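Local structure of periplasmic binding protein/LacI transcriptional regulator (Brachyspira murdochii, 4KQC) at residues I132-S137 / A174-Y179; A121-F125 / R164-A169; A141-Q147 / A180-P186. The protein probably binds a carbohydrate as a solute-binding protein of an ABC transport system. All coordinates share one frame; numbering follows the deposited sequence.

Contact 1 (I132-S137 / A174-Y179); sequences IAAFTS and ATAGKY
Lys178 reaches across to the carbonyl of Ala133 and shows how a lysine can bridge two backbone carbonyls, one from each segment, with a single ammonium group. Its NZ donates to Ala133 O at 2.7 Å, lying in the carbonyl plane on a lone pair, with a C=O...N angle of 129°. The same nitrogen also donates to Ala174 O at 3.0 Å, there tilted 28° from the carbonyl plane. On the way the aliphatic chain runs past further carbonyl oxygens: Lys178 CB lies near Ile132 O, and Lys178 CD comes within 3.3 Å of Phe135 O. Extended from CG to NZ, the chain spans the gap between the segments.

Beside the lysine, Ile132 CG2 packs on Thr175 CG2 at 3.9 Å and also meets CB of Tyr179. Two CA-H...O contacts add to the seam, from Ala133 CA to Ala174 O and, at 3.4 Å, from Ser137 CA to Gly177 O.

What positions these groups is a type II beta turn from Thr175 to Lys178, closed by Lys178 N bonding Thr175 O at 3.1 Å. Gly177 sits in it with a positive phi, a backbone shape where a side chain would collide with the carbonyl oxygen of the residue before, so glycine fits. On the helix side, Phe135 N bonds Ile132 O. Farther out, Thr175 OG1 ties the turn to Ala169 O of helix 152-171, and Tyr179, opening strand 179-184, bonds Asp170 through OH. With two electronegative carbonyl oxygens as the acceptors of its ammonium group in this contact, the positive charge of Lys178 is probably favoured here, making a largely electrostatic tie near the protein surface.

Contact 2 (A121-F125 / R164-A169); sequences ADKMF and RFTELA
Phe125 presents its edge to the face of Phe165 in a T-shaped pair, the ring planes at 84° and the centroids 5.8 Å apart. One face of the Phe125 ring carries Leu168 CB, a CH-pi contact with the carbon 3.9 Å from the centroid, while Phe165 CZ lies at the ring's edge. The third flat group, the Arg164 guanidinium, has Leu168 CD2 over the centre of one face and the two acids Asp122 and Glu167 at its edge.

Phe125 CG stands anti to the backbone nitrogen (chi1 -176°), which carries the ring across to helix 152-171, where CE1 comes 3.6 Å from Ala169 CA. Between the backbones, Ala121 CB fits against Phe165 N at 3.6 Å. The two helices flank the same sheet of this periplasmic-binding-protein lobe; the segment axes approach to 9.1 Å at a crossing angle of -40°, and Phe165 extends on to Leu181 of strand 179-184. An alanine in place of Phe125 is likely to leave the face of Phe165 without its edge partner and open a gap beside Leu168 and Ala169.

Toward the partly exposed margin, Arg164 NE donates to the syn lone pair of Asp122 OD1 at 2.7 Å, although the carboxylate and guanidinium planes stand steeply against each other. Its NH1 meets Glu167 OE1 from above that carboxylate's plane, at 2.9 Å.

Contact 3 (A141-Q147 / A180-P186); sequences AKIAVLQ and ALQVIVP
Gln147 leaves strand 141-146 toward Val185 and Val183, and its side chain can be followed atom by atom along the neighbouring strand's end. CB lies 3.8 Å from Ile184 O and close to Val185 CG2. CG and CD pass the same methyl, CD at 3.7 Å from Val185 CG2. At the tip OE1 touches Val183 CG1 at 3.2 Å, while NE2 turns to Asp149 O for its hydrogen bond. CG anti to the backbone nitrogen (chi1 167°), with an extended chain beyond, carries the amide obliquely across the two valines.

The backbones pair as parallel strands, the two ends of a beta-alpha-beta unit whose crossover is helix 152-171. Six hydrogen bonds join them, from Ala180 N to Ala141 O through to Gln147 N to Ile184 O; among them Val145 N donates to Gln182 O at 2.8 Å. Strand 179-184 is an outermost strand of its sheet, whereas strand 141-146 also bonds Gly208 and Tyr210 on its other side.

The two sheet faces differ in chemistry. With Ile143 and Val145 facing helix 152-171, Leu181 CD2 packs on Ile143 CB at 3.8 Å, the two side chains lying side by side. On the other face Leu146 CD1 meets both Ile184 CG2 and Pro186 CG, next to helices 191-199 and 214-223, and the aliphatic part of Lys142 crosses the Gln182 amide, its CD 3.8 Å from Gln182 NE2.

The three contacts sit around one lobe, at helices 113-133 and 152-171 and the strands 141-146 and 179-184, and their chemistry follows their depth. Contact 2 is buried and joins helix 113-133 to helix 152-171 through aromatic and apolar packing, with charge kept to its margin. Contact 3, partly buried, relies on regular backbone pairing within the sheet, while contact 1, at the surface, depends on a lysine and loop carbonyls. Contacts 1 and 2 share helix 113-133, and Tyr179 packs on Ala169 between them. Lys178 O to Ala141 N carries the strand pairing of contact 3 back into contact 1, and Phe165 of contact 2 touches Ile143 of contact 3.

Contact 1 (I132-S137 / A174-Y179)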
ATOM      1  N   ILE A 132      17.438  19.563   7.744  1.00 12.18           N
ATOM      2  CA  ILE A 132      17.328  19.108   9.122  1.00 12.13           C
ATOM      3  C   ILE A 132      18.513  19.580   9.966  1.00 13.74           C
ATOM      4  O   ILE A 132      18.332  19.911  11.113  1.00 14.36           O
ATOM      5  CB  ILE A 132      17.225  17.571   9.182  1.00 12.82           C
ATOM      6  CG1 ILE A 132      15.856  17.127   8.657  1.00 12.48           C
ATOM      7  CG2 ILE A 132      17.415  17.054  10.623  1.00 13.43           C
ATOM      8  CD1 ILE A 132      15.784  15.649   8.252  1.00 13.17           C
ATOM      9  N   ALA A 133      19.707  19.600   9.383  1.00 13.54           N
ATOM     10  CA  ALA A 133      20.915  19.978  10.123  1.00 14.76           C
ATOM     11  C   ALA A 133      20.854  21.395  10.706  1.00 17.30           C
ATOM     12  O   ALA A 133      21.508  21.662  11.720  1.00 16.49           O
ATOM     13  CB  ALA A 133      22.100  19.836   9.220  1.00 14.82           C
ATOM     14  N   ALA A 134      20.066  22.274  10.086  1.00 17.24           N
ATOM     15  CA  ALA A 134      19.727  23.598  10.626  1.00 18.78           C
ATOM     16  C   ALA A 134      18.901  23.677  11.895  1.00 19.05           C
ATOM     17  O   ALA A 134      18.826  24.753  12.520  1.00 20.84           O
ATOM     18  CB  ALA A 134      19.068  24.462   9.562  1.00 21.00           C
ATOM     19  N   PHE A 135      18.231  22.595  12.269  1.00 19.52           N
ATOM     20  CA  PHE A 135      17.426  22.564  13.477  1.00 18.29           C
ATOM     21  C   PHE A 135      18.269  22.176  14.681  1.00 20.90           C
ATOM     22  O   PHE A 135      19.498  21.989  14.561  1.00 20.46           O
ATOM     23  CB  PHE A 135      16.195  21.671  13.270  1.00 17.67           C
ATOM     24  CG  PHE A 135      15.236  22.297  12.339  1.00 16.32           C
ATOM     25  CD1 PHE A 135      15.417  22.220  10.991  1.00 15.89           C
ATOM     26  CD2 PHE A 135      14.125  22.972  12.828  1.00 17.22           C
ATOM     27  CE1 PHE A 135      14.537  22.851  10.111  1.00 15.68           C
ATOM     28  CE2 PHE A 135      13.251  23.604  11.966  1.00 17.93           C
ATOM     29  CZ  PHE A 135      13.455  23.518  10.590  1.00 17.00           C
ATOM     30  N   THR A 136      17.633  22.131  15.828  1.00 23.51           N
ATOM     31  CA  THR A 136      18.351  21.838  17.071  1.00 25.49           C
ATOM     32  C   THR A 136      17.577  20.902  17.930  1.00 26.36           C
ATOM     33  O   THR A 136      16.392  20.645  17.721  1.00 22.33           O
ATOM     34  CB  THR A 136      18.608  23.131  17.882  1.00 27.47           C
ATOM     35  OG1 THR A 136      17.358  23.741  18.277  1.00 26.17           O
ATOM     36  CG2 THR A 136      19.415  24.135  17.111  1.00 28.63           C
ATOM     37  N   SER A 137      18.245  20.398  18.956  1.00 27.68           N
ATOM     38  CA  SER A 137      17.609  19.486  19.863  0.70 27.43           C
ATOM     39  C   SER A 137      16.407  20.108  20.596  1.00 27.02           C
ATOM     40  O   SER A 137      15.438  19.413  20.884  1.00 28.32           O
ATOM     41  CB  SER A 137      18.630  18.979  20.870  0.70 30.78           C
ATOM     42  OG  SER A 137      17.980  18.144  21.793  0.70 32.57           O
ATOM     43  N   ALA A 174      25.275  14.918  11.611  1.00 12.96           N
ATOM     44  CA  ALA A 174      24.796  16.272  11.351  1.00 13.57           C
ATOM     45  C   ALA A 174      23.270  16.374  11.578  1.00 13.62           C
ATOM     46  O   ALA A 174      22.751  17.465  11.750  1.00 14.67           O
ATOM     47  CB  ALA A 174      25.144  16.704   9.957  1.00 13.96           C
ATOM     48  N   THR A 175      22.585  15.241  11.529  1.00 14.67           N
ATOM     49  CA  THR A 175      21.124  15.198  11.706  1.00 14.10           C
ATOM     50  C   THR A 175      20.663  14.634  13.033  1.00 14.58           C
ATOM     51  O   THR A 175      19.529  14.904  13.449  1.00 15.56           O
ATOM     52  CB  THR A 175      20.432  14.470  10.525  1.00 13.63           C
ATOM     53  OG1 THR A 175      20.939  13.163  10.381  1.00 13.02           O
ATOM     54  CG2 THR A 175      20.581  15.221   9.207  1.00 13.90           C
ATOM     55  N   ALA A 176      21.504  13.832  13.665  1.00 15.37           N
ATOM     56  CA  ALA A 176      21.069  13.089  14.865  1.00 15.78           C
ATOM     57  C   ALA A 176      20.633  14.048  15.952  1.00 15.88           C
ATOM     58  O   ALA A 176      21.202  15.077  16.155  1.00 15.97           O
ATOM     59  CB  ALA A 176      22.153  12.164  15.326  1.00 17.41           C
ATOM     60  N   GLY A 177      19.532  13.723  16.610  1.00 16.24           N
ATOM     61  CA  GLY A 177      19.023  14.588  17.633  1.00 18.65           C
ATOM     62  C   GLY A 177      18.232  15.827  17.208  1.00 18.36           C
ATOM     63  O   GLY A 177      17.741  16.566  18.049  1.00 19.56           O
ATOM     64  N   LYS A 178      18.121  16.088  15.906  1.00 17.88           N
ATOM     65  CA  LYS A 178      17.538  17.336  15.434  1.00 17.52           C
ATOM     66  C   LYS A 178      16.208  17.124  14.757  1.00 14.70           C
ATOM     67  O   LYS A 178      15.745  18.025  14.109  1.00 13.76           O
ATOM     68  CB  LYS A 178      18.466  17.994  14.422  1.00 17.52           C
ATOM     69  CG  LYS A 178      19.806  18.451  14.991  1.00 19.20           C
ATOM     70  CD  LYS A 178      20.727  18.986  13.907  1.00 19.82           C
ATOM     71  CE  LYS A 178      21.989  19.511  14.510  1.00 21.25           C
ATOM     72  NZ  LYS A 178      22.861  19.967  13.369  1.00 21.76           N
ATOM     73  N   TYR A 179      15.635  15.935  14.857  1.00 14.70           N
ATOM     74  CA  TYR A 179      14.444  15.631  14.104  1.00 14.79           C
ATOM     75  C   TYR A 179      13.476  14.895  14.976  1.00 13.73           C
ATOM     76  O   TYR A 179      13.848  14.198  15.960  1.00 15.33           O
ATOM     77  CB  TYR A 179      14.768  14.829  12.826  1.00 15.45           C
ATOM     78  CG  TYR A 179      15.092  13.397  13.130  1.00 15.43           C
ATOM     79  CD1 TYR A 179      16.389  13.019  13.492  1.00 15.89           C
ATOM     80  CD2 TYR A 179      14.136  12.418  13.104  1.00 16.21           C
ATOM     81  CE1 TYR A 179      16.694  11.718  13.880  1.00 16.09           C
ATOM     82  CE2 TYR A 179      14.440  11.101  13.441  1.00 15.57           C
ATOM     83  CZ  TYR A 179      15.704  10.756  13.819  1.00 16.19           C
ATOM     84  OH  TYR A 179      16.017   9.485  14.199  1.00 19.34           O
TER

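Contact 2 (A121-F125 / R164-A169)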
ATOM      1  N   ALA A 121      11.607   6.519   2.842  1.00 10.91           N
ATOM      2  CA  ALA A 121      12.490   7.122   3.859  1.00 10.98           C
ATOM      3  C   ALA A 121      13.824   7.492   3.245  1.00 10.95           C
ATOM      4  O   ALA A 121      14.327   8.595   3.514  1.00  9.98           O
ATOM      5  CB  ALA A 121      12.706   6.152   5.017  1.00 11.38           C
ATOM      6  N   ASP A 122      14.345   6.627   2.411  1.00 10.99           N
ATOM      7  CA  ASP A 122      15.680   6.948   1.765  1.00 11.58           C
ATOM      8  C   ASP A 122      15.582   8.259   0.960  1.00 11.58           C
ATOM      9  O   ASP A 122      16.442   9.163   1.079  1.00 11.08           O
ATOM     10  CB  ASP A 122      16.130   5.842   0.795  1.00 13.74           C
ATOM     11  CG  ASP A 122      16.421   4.518   1.460  1.00 17.45           C
ATOM     12  OD1 ASP A 122      16.782   4.452   2.641  1.00 19.97           O
ATOM     13  OD2 ASP A 122      16.252   3.479   0.759  1.00 19.62           O
ATOM     14  N   LYS A 123      14.535   8.381   0.164  1.00 11.28           N
ATOM     15  CA  LYS A 123      14.324   9.565  -0.659  1.00 11.21           C
ATOM     16  C   LYS A 123      14.048  10.793   0.198  1.00 11.42           C
ATOM     17  O   LYS A 123      14.508  11.904  -0.137  1.00 12.12           O
ATOM     18  CB  LYS A 123      13.157   9.324  -1.627  1.00 13.04           C
ATOM     19  CG  LYS A 123      13.375   8.227  -2.623  1.00 13.87           C
ATOM     20  CD  LYS A 123      14.469   8.574  -3.602  1.00 18.22           C
ATOM     21  CE  LYS A 123      14.583   7.377  -4.553  1.00 21.77           C
ATOM     22  NZ  LYS A 123      15.628   7.634  -5.568  1.00 25.80           N
HETATM   23  N   MSE A 124      13.239  10.647   1.260  1.00 10.96           N
HETATM   24  CA  MSE A 124      12.962  11.784   2.124  1.00 11.15           C
HETATM   25  C   MSE A 124      14.190  12.286   2.846  1.00 10.67           C
HETATM   26  O   MSE A 124      14.370  13.499   3.005  1.00 10.55           O
HETATM   27  CB  MSE A 124      11.869  11.411   3.154  1.00 11.96           C
HETATM   28  CG  MSE A 124      11.484  12.560   4.097  1.00 14.21           C
HETATM   29 SE   MSE A 124      10.171  13.766   3.274  0.65 17.52          SE
HETATM   30  CE  MSE A 124       8.550  12.572   3.126  1.00 15.67           C
ATOM     31  N   PHE A 125      14.998  11.355   3.318  1.00 11.21           N
ATOM     32  CA  PHE A 125      16.277  11.695   4.039  1.00 12.33           C
ATOM     33  C   PHE A 125      17.192  12.417   3.103  1.00 13.40           C
ATOM     34  O   PHE A 125      17.697  13.482   3.434  1.00 13.80           O
ATOM     35  CB  PHE A 125      16.962  10.470   4.599  1.00 12.97           C
ATOM     36  CG  PHE A 125      18.162  10.824   5.391  1.00 13.50           C
ATOM     37  CD1 PHE A 125      18.005  11.549   6.596  1.00 14.42           C
ATOM     38  CD2 PHE A 125      19.416  10.581   4.904  1.00 16.32           C
ATOM     39  CE1 PHE A 125      19.076  11.967   7.320  1.00 16.10           C
ATOM     40  CE2 PHE A 125      20.501  10.945   5.675  1.00 15.30           C
ATOM     41  CZ  PHE A 125      20.314  11.640   6.850  1.00 14.62           C
ATOM     42  N   ARG A 164      13.647   3.005   8.908  1.00 12.39           N
ATOM     43  CA  ARG A 164      14.727   3.374   7.994  0.60 12.37           C
ATOM     44  C   ARG A 164      15.136   4.841   8.185  1.00 11.96           C
ATOM     45  O   ARG A 164      16.333   5.174   8.179  1.00 12.17           O
ATOM     46  CB  ARG A 164      14.343   3.112   6.549  0.60 12.87           C
ATOM     47  CG  ARG A 164      15.411   3.466   5.526  0.60 13.78           C
ATOM     48  CD  ARG A 164      16.646   2.619   5.712  0.60 15.18           C
ATOM     49  NE  ARG A 164      17.586   2.801   4.612  0.60 16.75           N
ATOM     50  CZ  ARG A 164      18.868   2.432   4.601  0.60 20.23           C
ATOM     51  NH1 ARG A 164      19.417   1.763   5.622  0.60 22.83           N
ATOM     52  NH2 ARG A 164      19.610   2.717   3.541  0.60 20.91           N
ATOM     53  N   PHE A 165      14.192   5.733   8.278  1.00 11.26           N
ATOM     54  CA  PHE A 165      14.508   7.175   8.508  1.00 11.94           C
ATOM     55  C   PHE A 165      15.316   7.423   9.788  1.00 12.43           C
ATOM     56  O   PHE A 165      16.304   8.193   9.793  1.00 11.66           O
ATOM     57  CB  PHE A 165      13.245   8.053   8.544  1.00 12.49           C
ATOM     58  CG  PHE A 165      13.548   9.501   8.373  1.00 12.12           C
ATOM     59  CD1 PHE A 165      13.860  10.297   9.445  1.00 13.06           C
ATOM     60  CD2 PHE A 165      13.511  10.070   7.123  1.00 12.75           C
ATOM     61  CE1 PHE A 165      14.171  11.624   9.275  1.00 13.22           C
ATOM     62  CE2 PHE A 165      13.765  11.392   6.941  1.00 13.40           C
ATOM     63  CZ  PHE A 165      14.072  12.179   8.018  1.00 13.65           C
ATOM     64  N   THR A 166      14.983   6.674  10.832  1.00 12.37           N
ATOM     65  CA  THR A 166      15.676   6.791  12.113  1.00 13.79           C
ATOM     66  C   THR A 166      17.082   6.287  11.952  1.00 13.86           C
ATOM     67  O   THR A 166      18.030   6.883  12.500  1.00 14.30           O
ATOM     68  CB  THR A 166      14.834   6.038  13.174  1.00 15.60           C
ATOM     69  OG1 THR A 166      13.619   6.775  13.363  1.00 18.03           O
ATOM     70  CG2 THR A 166      15.544   5.921  14.492  1.00 17.24           C
ATOM     71  N   GLU A 167      17.266   5.186  11.259  1.00 14.14           N
ATOM     72  CA  GLU A 167      18.589   4.623  11.026  0.60 16.16           C
ATOM     73  C   GLU A 167      19.460   5.643  10.279  1.00 15.74           C
ATOM     74  O   GLU A 167      20.622   5.894  10.644  1.00 15.91           O
ATOM     75  CB  GLU A 167      18.456   3.277  10.282  0.60 18.24           C
ATOM     76  CG  GLU A 167      19.766   2.675   9.834  0.60 21.13           C
ATOM     77  CD  GLU A 167      19.647   1.458   8.914  0.60 23.65           C
ATOM     78  OE1 GLU A 167      18.572   1.182   8.340  0.60 26.37           O
ATOM     79  OE2 GLU A 167      20.684   0.777   8.768  0.60 29.10           O
ATOM     80  N   LEU A 168      18.911   6.234   9.225  1.00 14.26           N
ATOM     81  CA  LEU A 168      19.733   7.151   8.429  1.00 14.49           C
ATOM     82  C   LEU A 168      20.043   8.432   9.216  1.00 13.20           C
ATOM     83  O   LEU A 168      21.156   8.911   9.226  1.00 13.70           O
ATOM     84  CB  LEU A 168      19.028   7.520   7.115  1.00 13.71           C
ATOM     85  CG  LEU A 168      18.773   6.345   6.147  1.00 15.11           C
ATOM     86  CD1 LEU A 168      17.861   6.754   5.026  1.00 16.17           C
ATOM     87  CD2 LEU A 168      20.085   5.797   5.618  1.00 17.23           C
ATOM     88  N   ALA A 169      19.019   9.010   9.839  1.00 11.93           N
ATOM     89  CA  ALA A 169      19.116  10.292  10.495  1.00 12.26           C
ATOM     90  C   ALA A 169      19.940  10.156  11.813  1.00 14.26           C
ATOM     91  O   ALA A 169      20.650  11.087  12.221  1.00 14.12           O
ATOM     92  CB  ALA A 169      17.716  10.865  10.769  1.00 12.41           C
TER

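Contact 3 (A141-Q147 / A180-P186)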
ATOM      1  N   ALA A 141      13.385  19.570  13.716  1.00 13.37           N
ATOM      2  CA  ALA A 141      12.665  19.431  12.442  1.00 12.09           C
ATOM      3  C   ALA A 141      11.635  18.334  12.547  1.00 12.03           C
ATOM      4  O   ALA A 141      11.924  17.214  13.010  1.00 12.12           O
ATOM      5  CB  ALA A 141      13.622  19.075  11.316  1.00 12.49           C
ATOM      6  N   LYS A 142      10.448  18.580  11.998  1.00 11.61           N
ATOM      7  CA  LYS A 142       9.360  17.613  12.058  0.60 12.34           C
ATOM      8  C   LYS A 142       9.062  16.996  10.703  1.00 11.69           C
ATOM      9  O   LYS A 142       9.002  17.702   9.716  1.00 11.34           O
ATOM     10  CB  LYS A 142       8.093  18.292  12.586  0.60 12.93           C
ATOM     11  CG  LYS A 142       8.269  19.063  13.886  0.60 14.54           C
ATOM     12  CD  LYS A 142       8.783  18.149  14.993  0.60 15.39           C
ATOM     13  CE  LYS A 142       8.468  18.710  16.370  0.60 17.24           C
ATOM     14  NZ  LYS A 142       9.178  19.986  16.632  0.60 17.24           N
ATOM     15  N   ILE A 143       8.908  15.689  10.689  1.00 12.56           N
ATOM     16  CA  ILE A 143       8.415  14.948   9.537  0.60 13.58           C
ATOM     17  C   ILE A 143       7.149  14.172   9.958  1.00 13.22           C
ATOM     18  O   ILE A 143       7.167  13.404  10.932  1.00 12.73           O
ATOM     19  CB  ILE A 143       9.460  13.990   8.988  0.60 16.36           C
ATOM     20  CG1 ILE A 143      10.725  14.771   8.520  0.60 17.77           C
ATOM     21  CG2 ILE A 143       8.873  13.177   7.847  0.60 17.50           C
ATOM     22  CD1 ILE A 143      11.873  14.825   9.514  0.60 18.56           C
ATOM     23  N   ALA A 144       6.051  14.419   9.275  1.00 12.00           N
ATOM     24  CA  ALA A 144       4.783  13.774   9.599  1.00 11.59           C
ATOM     25  C   ALA A 144       4.626  12.501   8.807  1.00 12.12           C
ATOM     26  O   ALA A 144       4.964  12.457   7.593  1.00 12.64           O
ATOM     27  CB  ALA A 144       3.666  14.709   9.264  1.00 11.51           C
ATOM     28  N   VAL A 145       4.145  11.465   9.459  1.00 11.08           N
ATOM     29  CA  VAL A 145       3.854  10.189   8.803  1.00 11.92           C
ATOM     30  C   VAL A 145       2.327   9.996   8.924  1.00 12.02           C
ATOM     31  O   VAL A 145       1.855   9.785  10.017  1.00 13.55           O
ATOM     32  CB  VAL A 145       4.615   9.063   9.497  1.00 12.43           C
ATOM     33  CG1 VAL A 145       4.140   7.664   9.014  1.00 14.24           C
ATOM     34  CG2 VAL A 145       6.129   9.264   9.349  1.00 13.29           C
ATOM     35  N   LEU A 146       1.589  10.012   7.820  1.00 11.20           N
ATOM     36  CA  LEU A 146       0.154   9.769   7.870  0.50 11.37           C
ATOM     37  C   LEU A 146      -0.006   8.292   7.635  1.00 11.31           C
ATOM     38  O   LEU A 146       0.155   7.800   6.499  1.00 10.77           O
ATOM     39  CB  LEU A 146      -0.580  10.591   6.808  0.50 12.45           C
ATOM     40  CG  LEU A 146      -0.915  12.031   7.218  0.50 13.53           C
ATOM     41  CD1 LEU A 146      -2.165  12.059   8.095  0.50 14.46           C
ATOM     42  CD2 LEU A 146       0.229  12.751   7.910  0.50 13.14           C
ATOM     43  N   GLN A 147      -0.263   7.596   8.734  1.00 10.26           N
ATOM     44  CA  GLN A 147      -0.412   6.152   8.745  1.00 10.14           C
ATOM     45  C   GLN A 147      -1.854   5.785   8.520  1.00  9.93           C
ATOM     46  O   GLN A 147      -2.690   6.310   9.229  1.00  9.90           O
ATOM     47  CB  GLN A 147       0.052   5.663  10.128  1.00 10.52           C
ATOM     48  CG  GLN A 147      -0.317   4.218  10.417  1.00 11.29           C
ATOM     49  CD  GLN A 147       0.219   3.712  11.743  1.00 12.79           C
ATOM     50  OE1 GLN A 147       1.138   4.295  12.307  1.00 14.19           O
ATOM     51  NE2 GLN A 147      -0.357   2.640  12.246  1.00 13.11           N
ATOM     52  N   ALA A 180      12.192  14.982  14.634  1.00 13.95           N
ATOM     53  CA  ALA A 180      11.137  14.148  15.253  1.00 14.55           C
ATOM     54  C   ALA A 180      10.130  13.685  14.220  1.00 14.31           C
ATOM     55  O   ALA A 180       9.700  14.472  13.382  1.00 14.27           O
ATOM     56  CB  ALA A 180      10.394  14.936  16.298  1.00 14.94           C
ATOM     57  N   LEU A 181       9.780  12.419  14.261  1.00 14.18           N
ATOM     58  CA  LEU A 181       8.821  11.864  13.357  1.00 15.56           C
ATOM     59  C   LEU A 181       7.466  11.911  14.099  1.00 16.85           C
ATOM     60  O   LEU A 181       7.383  11.492  15.263  1.00 20.17           O
ATOM     61  CB  LEU A 181       9.183  10.430  12.986  1.00 16.00           C
ATOM     62  CG  LEU A 181      10.507  10.231  12.258  1.00 17.38           C
ATOM     63  CD1 LEU A 181      10.933   8.765  12.142  1.00 21.25           C
ATOM     64  CD2 LEU A 181      10.421  10.889  10.907  1.00 18.92           C
ATOM     65  N   GLN A 182       6.434  12.421  13.463  1.00 16.00           N
ATOM     66  CA  GLN A 182       5.126  12.546  14.054  1.00 16.59           C
ATOM     67  C   GLN A 182       4.212  11.558  13.325  1.00 14.45           C
ATOM     68  O   GLN A 182       3.865  11.799  12.188  1.00 14.54           O
ATOM     69  CB  GLN A 182       4.630  13.958  13.871  1.00 19.65           C
ATOM     70  CG  GLN A 182       5.536  14.956  14.522  1.00 24.11           C
ATOM     71  CD  GLN A 182       5.002  16.366  14.357  1.00 27.00           C
ATOM     72  OE1 GLN A 182       4.455  16.718  13.305  1.00 32.01           O
ATOM     73  NE2 GLN A 182       5.153  17.177  15.401  1.00 30.49           N
ATOM     74  N   VAL A 183       3.850  10.475  13.988  1.00 13.48           N
ATOM     75  CA  VAL A 183       3.077   9.408  13.376  1.00 14.17           C
ATOM     76  C   VAL A 183       1.597   9.703  13.715  1.00 13.94           C
ATOM     77  O   VAL A 183       1.222   9.790  14.903  1.00 15.33           O
ATOM     78  CB  VAL A 183       3.541   7.997  13.812  1.00 14.73           C
ATOM     79  CG1 VAL A 183       2.715   6.942  13.084  1.00 16.46           C
ATOM     80  CG2 VAL A 183       5.037   7.865  13.493  1.00 16.99           C
ATOM     81  N   ILE A 184       0.796   9.946  12.689  1.00 12.78           N
ATOM     82  CA  ILE A 184      -0.595  10.371  12.850  1.00 13.41           C
ATOM     83  C   ILE A 184      -1.479   9.367  12.116  1.00 11.97           C
ATOM     84  O   ILE A 184      -1.294   9.081  10.916  1.00 11.03           O
ATOM     85  CB  ILE A 184      -0.764  11.766  12.199  1.00 14.35           C
ATOM     86  CG1 ILE A 184       0.103  12.786  12.905  1.00 15.63           C
ATOM     87  CG2 ILE A 184      -2.222  12.194  12.212  1.00 15.36           C
ATOM     88  CD1 ILE A 184       0.516  13.943  12.025  1.00 17.73           C
ATOM     89  N   VAL A 185      -2.488   8.842  12.800  1.00 11.96           N
ATOM     90  CA  VAL A 185      -3.465   7.951  12.179  1.00 11.85           C
ATOM     91  C   VAL A 185      -4.813   8.685  12.183  1.00 11.96           C
ATOM     92  O   VAL A 185      -5.368   8.953  13.248  1.00 12.27           O
ATOM     93  CB  VAL A 185      -3.620   6.653  12.990  1.00 11.45           C
ATOM     94  CG1 VAL A 185      -4.680   5.735  12.336  1.00 11.45           C
ATOM     95  CG2 VAL A 185      -2.297   5.931  13.191  1.00 11.63           C
ATOM     96  N   PRO A 186      -5.372   8.948  11.005  1.00 12.52           N
ATOM     97  CA  PRO A 186      -6.683   9.582  11.040  1.00 13.11           C
ATOM     98  C   PRO A 186      -7.735   8.620  11.570  1.00 13.37           C
ATOM     99  O   PRO A 186      -7.613   7.403  11.433  1.00 13.73           O
ATOM    100  CB  PRO A 186      -6.943   9.980   9.589  1.00 13.48           C
ATOM    101  CG  PRO A 186      -5.571  10.044   8.985  1.00 15.06           C
ATOM    102  CD  PRO A 186      -4.847   8.860   9.652  1.00 14.21           C
TER